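Local atomic coordinates of rRNA adenine N-6-methyltransferase (Saccharopolyspora erythraea, PDB entry 6NVM), a protein that dimethylates the N6 of a single adenine in 23S rRNA with S-adenosyl-L-methionine as methyl donor, lowering ribosomal affinity for macrolide, lincosamide and streptogramin B antibiotics. Residues Arg180-Phe192 against Leu231-Thr243. Numbering follows the deposited sequence.
With SO4 (sulfate ion), chain B.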
loop_
_atom_site.group_PDB
_atom_site.type_symbol
_atom_site.label_atom_id
_atom_site.label_comp_id
_atom_site.label_asym_id
_atom_site.label_seq_id
_atom_site.Cartn_x
_atom_site.Cartn_y
_atom_site.Cartn_z
ATOM N N ARG A 180 -10.354 8.727 8.314
ATOM C CA ARG A 180 -9.455 9.737 7.775
ATOM C C ARG A 180 -8.613 9.125 6.660
ATOM O O ARG A 180 -8.113 8.004 6.791
ATOM C CB ARG A 180 -8.554 10.300 8.878
ATOM C CG ARG A 180 -7.910 11.630 8.544
ATOM C CD ARG A 180 -7.132 12.192 9.728
ATOM N NE ARG A 180 -6.237 13.275 9.319
ATOM C CZ ARG A 180 -6.569 14.562 9.269
ATOM N NH1 ARG A 180 -7.788 14.964 9.608
ATOM N NH2 ARG A 180 -5.671 15.458 8.877
ATOM N N TRP A 181 -8.453 9.870 5.566
ATOM C CA TRP A 181 -7.899 9.333 4.328
ATOM C C TRP A 181 -6.628 10.068 3.931
ATOM O O TRP A 181 -6.594 11.304 3.908
ATOM C CB TRP A 181 -8.920 9.422 3.193
ATOM C CG TRP A 181 -10.076 8.522 3.415
ATOM C CD1 TRP A 181 -11.257 8.836 4.021
ATOM C CD2 TRP A 181 -10.159 7.144 3.055
ATOM N NE1 TRP A 181 -12.075 7.734 4.055
ATOM C CE2 TRP A 181 -11.423 6.681 3.469
ATOM C CE3 TRP A 181 -9.288 6.256 2.421
ATOM C CZ2 TRP A 181 -11.842 5.373 3.264
ATOM C CZ3 TRP A 181 -9.705 4.951 2.221
ATOM C CH2 TRP A 181 -10.972 4.523 2.643
ATOM N N SER A 182 -5.596 9.297 3.613
ATOM C CA SER A 182 -4.364 9.844 3.070
ATOM C C SER A 182 -4.597 10.394 1.668
ATOM O O SER A 182 -5.339 9.816 0.870
ATOM C CB SER A 182 -3.293 8.755 3.031
ATOM O OG SER A 182 -2.193 9.131 2.222
ATOM N N ARG A 183 -3.953 11.523 1.374
ATOM C CA ARG A 183 -4.011 12.092 0.034
ATOM C C ARG A 183 -3.500 11.107 -1.013
ATOM O O ARG A 183 -4.077 10.986 -2.099
ATOM C CB ARG A 183 -3.194 13.383 -0.001
ATOM C CG ARG A 183 -2.997 14.011 -1.383
ATOM C CD ARG A 183 -1.985 15.153 -1.300
ATOM N NE ARG A 183 -1.275 15.389 -2.558
ATOM C CZ ARG A 183 -0.252 14.657 -2.993
ATOM N NH1 ARG A 183 0.180 13.616 -2.292
ATOM N NH2 ARG A 183 0.335 14.952 -4.149
ATOM N N LEU A 184 -2.401 10.415 -0.717
ATOM C CA LEU A 184 -1.859 9.461 -1.678
ATOM C C LEU A 184 -2.847 8.331 -1.949
ATOM O O LEU A 184 -2.966 7.862 -3.085
ATOM C CB LEU A 184 -0.528 8.907 -1.168
ATOM C CG LEU A 184 0.204 7.924 -2.089
ATOM C CD1 LEU A 184 0.588 8.580 -3.409
ATOM C CD2 LEU A 184 1.441 7.373 -1.397
ATOM N N THR A 185 -3.577 7.894 -0.921
ATOM C CA THR A 185 -4.577 6.849 -1.114
ATOM C C THR A 185 -5.668 7.308 -2.076
ATOM O O THR A 185 -6.071 6.559 -2.975
ATOM C CB THR A 185 -5.189 6.449 0.233
ATOM O OG1 THR A 185 -4.155 5.987 1.111
ATOM C CG2 THR A 185 -6.215 5.340 0.056
ATOM N N VAL A 186 -6.151 8.539 -1.905
ATOM C CA VAL A 186 -7.187 9.067 -2.792
ATOM C C VAL A 186 -6.648 9.217 -4.211
ATOM O O VAL A 186 -7.324 8.865 -5.188
ATOM C CB VAL A 186 -7.719 10.401 -2.240
ATOM C CG1 VAL A 186 -8.728 11.033 -3.203
ATOM C CG2 VAL A 186 -8.336 10.198 -0.859
ATOM N N MET A 187 -5.424 9.740 -4.344
ATOM C CA MET A 187 -4.833 9.966 -5.661
ATOM C C MET A 187 -4.667 8.664 -6.435
ATOM O O MET A 187 -4.865 8.632 -7.656
ATOM C CB MET A 187 -3.476 10.656 -5.510
ATOM C CG MET A 187 -3.549 12.086 -4.996
ATOM S SD MET A 187 -3.833 13.289 -6.311
ATOM C CE MET A 187 -2.260 13.261 -7.161
ATOM N N THR A 188 -4.276 7.587 -5.755
ATOM C CA THR A 188 -3.979 6.318 -6.411
ATOM C C THR A 188 -5.157 5.352 -6.418
ATOM O O THR A 188 -5.057 4.284 -7.032
ATOM C CB THR A 188 -2.778 5.634 -5.735
ATOM O OG1 THR A 188 -3.088 5.350 -4.368
ATOM C CG2 THR A 188 -1.544 6.519 -5.805
ATOM N N TRP A 189 -6.263 5.703 -5.768
ATOM C CA TRP A 189 -7.423 4.818 -5.711
ATOM C C TRP A 189 -7.897 4.343 -7.077
ATOM O O TRP A 189 -8.361 3.194 -7.172
ATOM C CB TRP A 189 -8.563 5.539 -4.977
ATOM C CG TRP A 189 -9.673 4.641 -4.555
ATOM C CD1 TRP A 189 -10.877 4.468 -5.176
ATOM C CD2 TRP A 189 -9.686 3.782 -3.411
ATOM N NE1 TRP A 189 -11.638 3.554 -4.487
ATOM C CE2 TRP A 189 -10.929 3.119 -3.399
ATOM C CE3 TRP A 189 -8.768 3.513 -2.394
ATOM C CZ2 TRP A 189 -11.279 2.207 -2.404
ATOM C CZ3 TRP A 189 -9.116 2.603 -1.409
ATOM C CH2 TRP A 189 -10.360 1.965 -1.420
ATOM N N PRO A 190 -7.848 5.144 -8.145
ATOM C CA PRO A 190 -8.243 4.615 -9.458
ATOM C C PRO A 190 -7.344 3.498 -9.951
ATOM O O PRO A 190 -7.770 2.733 -10.822
ATOM C CB PRO A 190 -8.169 5.843 -10.371
ATOM C CG PRO A 190 -8.328 7.001 -9.458
ATOM C CD PRO A 190 -7.627 6.598 -8.195
ATOM N N LEU A 191 -6.130 3.365 -9.412
ATOM C CA LEU A 191 -5.199 2.319 -9.824
ATOM C C LEU A 191 -5.019 1.221 -8.791
ATOM O O LEU A 191 -4.742 0.083 -9.172
ATOM C CB LEU A 191 -3.819 2.913 -10.132
ATOM C CG LEU A 191 -3.722 3.999 -11.205
ATOM C CD1 LEU A 191 -2.262 4.406 -11.417
ATOM C CD2 LEU A 191 -4.340 3.528 -12.500
ATOM N N PHE A 192 -5.184 1.531 -7.501
ATOM C CA PHE A 192 -4.895 0.603 -6.415
ATOM C C PHE A 192 -6.027 0.554 -5.402
ATOM O O PHE A 192 -6.583 1.589 -5.025
ATOM C CB PHE A 192 -3.622 1.004 -5.672
ATOM C CG PHE A 192 -2.366 0.583 -6.359
ATOM C CD1 PHE A 192 -1.781 1.390 -7.321
ATOM C CD2 PHE A 192 -1.764 -0.623 -6.037
ATOM C CE1 PHE A 192 -0.628 0.997 -7.954
ATOM C CE2 PHE A 192 -0.604 -1.012 -6.664
ATOM C CZ PHE A 192 -0.041 -0.203 -7.624
ATOM N N LEU A 231 -7.876 10.434 -16.040
ATOM C CA LEU A 231 -7.165 10.188 -14.792
ATOM C C LEU A 231 -6.377 11.419 -14.361
ATOM O O LEU A 231 -6.370 11.777 -13.177
ATOM C CB LEU A 231 -6.234 8.990 -14.940
ATOM C CG LEU A 231 -5.350 8.711 -13.722
ATOM C CD1 LEU A 231 -6.196 8.395 -12.496
ATOM C CD2 LEU A 231 -4.388 7.571 -14.013
ATOM N N GLU A 232 -5.697 12.077 -15.306
ATOM C CA GLU A 232 -4.948 13.283 -14.969
ATOM C C GLU A 232 -5.872 14.379 -14.451
ATOM O O GLU A 232 -5.516 15.108 -13.518
ATOM C CB GLU A 232 -4.161 13.776 -16.187
ATOM C CG GLU A 232 -3.011 12.860 -16.591
ATOM C CD GLU A 232 -2.174 13.416 -17.733
ATOM O OE1 GLU A 232 -2.230 14.639 -17.978
ATOM O OE2 GLU A 232 -1.461 12.627 -18.387
ATOM N N ARG A 233 -7.063 14.515 -15.043
ATOM C CA ARG A 233 -8.012 15.509 -14.554
ATOM C C ARG A 233 -8.487 15.159 -13.147
ATOM O O ARG A 233 -8.671 16.051 -12.308
ATOM C CB ARG A 233 -9.188 15.635 -15.524
ATOM C CG ARG A 233 -8.798 16.274 -16.863
ATOM C CD ARG A 233 -10.010 16.730 -17.670
ATOM N NE ARG A 233 -10.935 15.632 -17.948
ATOM C CZ ARG A 233 -10.808 14.766 -18.949
ATOM N NH1 ARG A 233 -9.789 14.853 -19.797
ATOM N NH2 ARG A 233 -11.706 13.804 -19.105
ATOM N N TYR A 234 -8.671 13.867 -12.863
ATOM C CA TYR A 234 -9.003 13.439 -11.506
ATOM C C TYR A 234 -7.894 13.812 -10.531
ATOM O O TYR A 234 -8.156 14.358 -9.453
ATOM C CB TYR A 234 -9.248 11.930 -11.485
ATOM C CG TYR A 234 -9.365 11.328 -10.100
ATOM C CD1 TYR A 234 -10.580 11.308 -9.430
ATOM C CD2 TYR A 234 -8.260 10.769 -9.470
ATOM C CE1 TYR A 234 -10.693 10.747 -8.164
ATOM C CE2 TYR A 234 -8.362 10.208 -8.207
ATOM C CZ TYR A 234 -9.580 10.197 -7.561
ATOM O OH TYR A 234 -9.683 9.638 -6.309
ATOM N N GLU A 235 -6.647 13.494 -10.885
ATOM C CA GLU A 235 -5.522 13.807 -10.010
ATOM C C GLU A 235 -5.425 15.305 -9.753
ATOM O O GLU A 235 -5.126 15.733 -8.631
ATOM C CB GLU A 235 -4.228 13.270 -10.626
ATOM C CG GLU A 235 -4.176 11.741 -10.671
ATOM C CD GLU A 235 -3.143 11.192 -11.647
ATOM O OE1 GLU A 235 -2.668 11.951 -12.524
ATOM O OE2 GLU A 235 -2.813 9.990 -11.544
ATOM N N SER A 236 -5.691 16.119 -10.774
ATOM C CA SER A 236 -5.662 17.566 -10.593
ATOM C C SER A 236 -6.753 18.027 -9.632
ATOM O O SER A 236 -6.533 18.938 -8.827
ATOM C CB SER A 236 -5.805 18.260 -11.947
ATOM O OG SER A 236 -5.817 19.666 -11.797
ATOM N N MET A 237 -7.936 17.413 -9.704
ATOM C CA MET A 237 -9.018 17.773 -8.793
ATOM C C MET A 237 -8.662 17.429 -7.351
ATOM O O MET A 237 -8.915 18.224 -6.437
ATOM C CB MET A 237 -10.309 17.062 -9.203
ATOM C CG MET A 237 -11.491 17.269 -8.244
ATOM S SD MET A 237 -12.732 15.968 -8.355
ATOM C CE MET A 237 -11.839 14.572 -7.654
ATOM N N VAL A 238 -8.101 16.241 -7.124
ATOM C CA VAL A 238 -7.739 15.832 -5.771
ATOM C C VAL A 238 -6.662 16.751 -5.216
ATOM O O VAL A 238 -6.757 17.228 -4.078
ATOM C CB VAL A 238 -7.295 14.358 -5.760
ATOM C CG1 VAL A 238 -6.782 13.962 -4.384
ATOM C CG2 VAL A 238 -8.461 13.459 -6.167
ATOM N N GLU A 239 -5.624 17.015 -6.013
ATOM C CA GLU A 239 -4.587 17.960 -5.608
ATOM C C GLU A 239 -5.197 19.295 -5.204
ATOM O O GLU A 239 -4.897 19.832 -4.133
ATOM C CB GLU A 239 -3.586 18.162 -6.746
ATOM C CG GLU A 239 -2.701 16.963 -7.033
ATOM C CD GLU A 239 -1.582 16.797 -6.019
ATOM O OE1 GLU A 239 -1.620 17.462 -4.961
ATOM O OE2 GLU A 239 -0.656 16.001 -6.287
ATOM N N LEU A 240 -6.064 19.838 -6.059
ATOM C CA LEU A 240 -6.661 21.144 -5.802
ATOM C C LEU A 240 -7.370 21.183 -4.454
ATOM O O LEU A 240 -7.246 22.158 -3.705
ATOM C CB LEU A 240 -7.634 21.490 -6.930
ATOM C CG LEU A 240 -8.516 22.721 -6.735
ATOM C CD1 LEU A 240 -7.666 23.969 -6.551
ATOM C CD2 LEU A 240 -9.457 22.868 -7.922
ATOM N N CYS A 241 -8.122 20.134 -4.128
ATOM C CA CYS A 241 -8.932 20.151 -2.915
ATOM C C CYS A 241 -8.102 19.932 -1.658
ATOM O O CYS A 241 -8.455 20.452 -0.595
ATOM C CB CYS A 241 -10.029 19.089 -3.002
ATOM S SG CYS A 241 -11.287 19.435 -4.251
ATOM N N PHE A 242 -7.008 19.173 -1.749
ATOM C CA PHE A 242 -6.192 18.907 -0.574
ATOM C C PHE A 242 -5.320 20.094 -0.173
ATOM O O PHE A 242 -4.771 20.084 0.934
ATOM C CB PHE A 242 -5.324 17.664 -0.804
ATOM C CG PHE A 242 -5.971 16.386 -0.336
ATOM C CD1 PHE A 242 -6.814 15.667 -1.174
ATOM C CD2 PHE A 242 -5.752 15.915 0.952
ATOM C CE1 PHE A 242 -7.418 14.497 -0.743
ATOM C CE2 PHE A 242 -6.349 14.740 1.393
ATOM C CZ PHE A 242 -7.186 14.032 0.546
ATOM N N THR A 243 -5.187 21.114 -1.027
ATOM C CA THR A 243 -4.479 22.326 -0.616
ATOM C C THR A 243 -5.323 23.163 0.335
ATOM O O THR A 243 -4.774 23.861 1.196
ATOM C CB THR A 243 -4.088 23.176 -1.828
ATOM O OG1 THR A 243 -5.269 23.701 -2.450
ATOM C CG2 THR A 243 -3.284 22.360 -2.834
HETATM S S SO4 B . 0.437 11.996 1.271
HETATM O O1 SO4 B . 0.644 13.127 2.171
HETATM O O2 SO4 B . 0.409 12.473 -0.109
HETATM O O3 SO4 B . -0.833 11.348 1.593
HETATM O O4 SO4 B . 1.528 11.035 1.427
#
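The short helix 183-188 runs nearly antiparallel to segment 231-243 of helix 228-243, their axes 9.7 Å apart at 158°, so that R183 faces F242 at one end and P190 faces L231 at the other. R183 works in two ways. Its CB lies over one face of the F242 ring, a CH-pi contact 3.9 Å from the centroid, while its guanidinium stands almost perpendicular to that ring. With CG anti to the backbone N (chi1 172°) and the chain extended to NE, R183 grips E239 side-on. R183 NH2 meets E239 OE2 at 2.6 Å in a salt bridge. R183 NE reaches E239 OE1 at 3.2 Å, from above the carboxylate plane. E239 bends at chi2 (-77°) to meet it. A sulfate, probably from the crystallisation liquor, accepts hydrogen bonds from S182 OG, at the helix N-cap position, and L184 N, and lies suspiciously close to R183 NH1; the anion thus sits at the start of helix 183-188. V186 CG1 packs on V238 CG1 at 3.7 Å. Y234 OH then donates to V186 O (2.7 Å), coming from above the carbonyl plane; this oxygen lies at the tyrosine ring edge. P190 CG packs obliquely on Y234 CE2 at 3.4 Å, and P190 CB touches L231 CD1. The contact lies away from the predicted S-adenosyl-L-methionine site and joins the helix leading into edge strand 192-200 of the Rossmann-like methyltransferase sheet to the first of the C-terminal helices, with W285 of helix 282-292 packing on both V186 and C241.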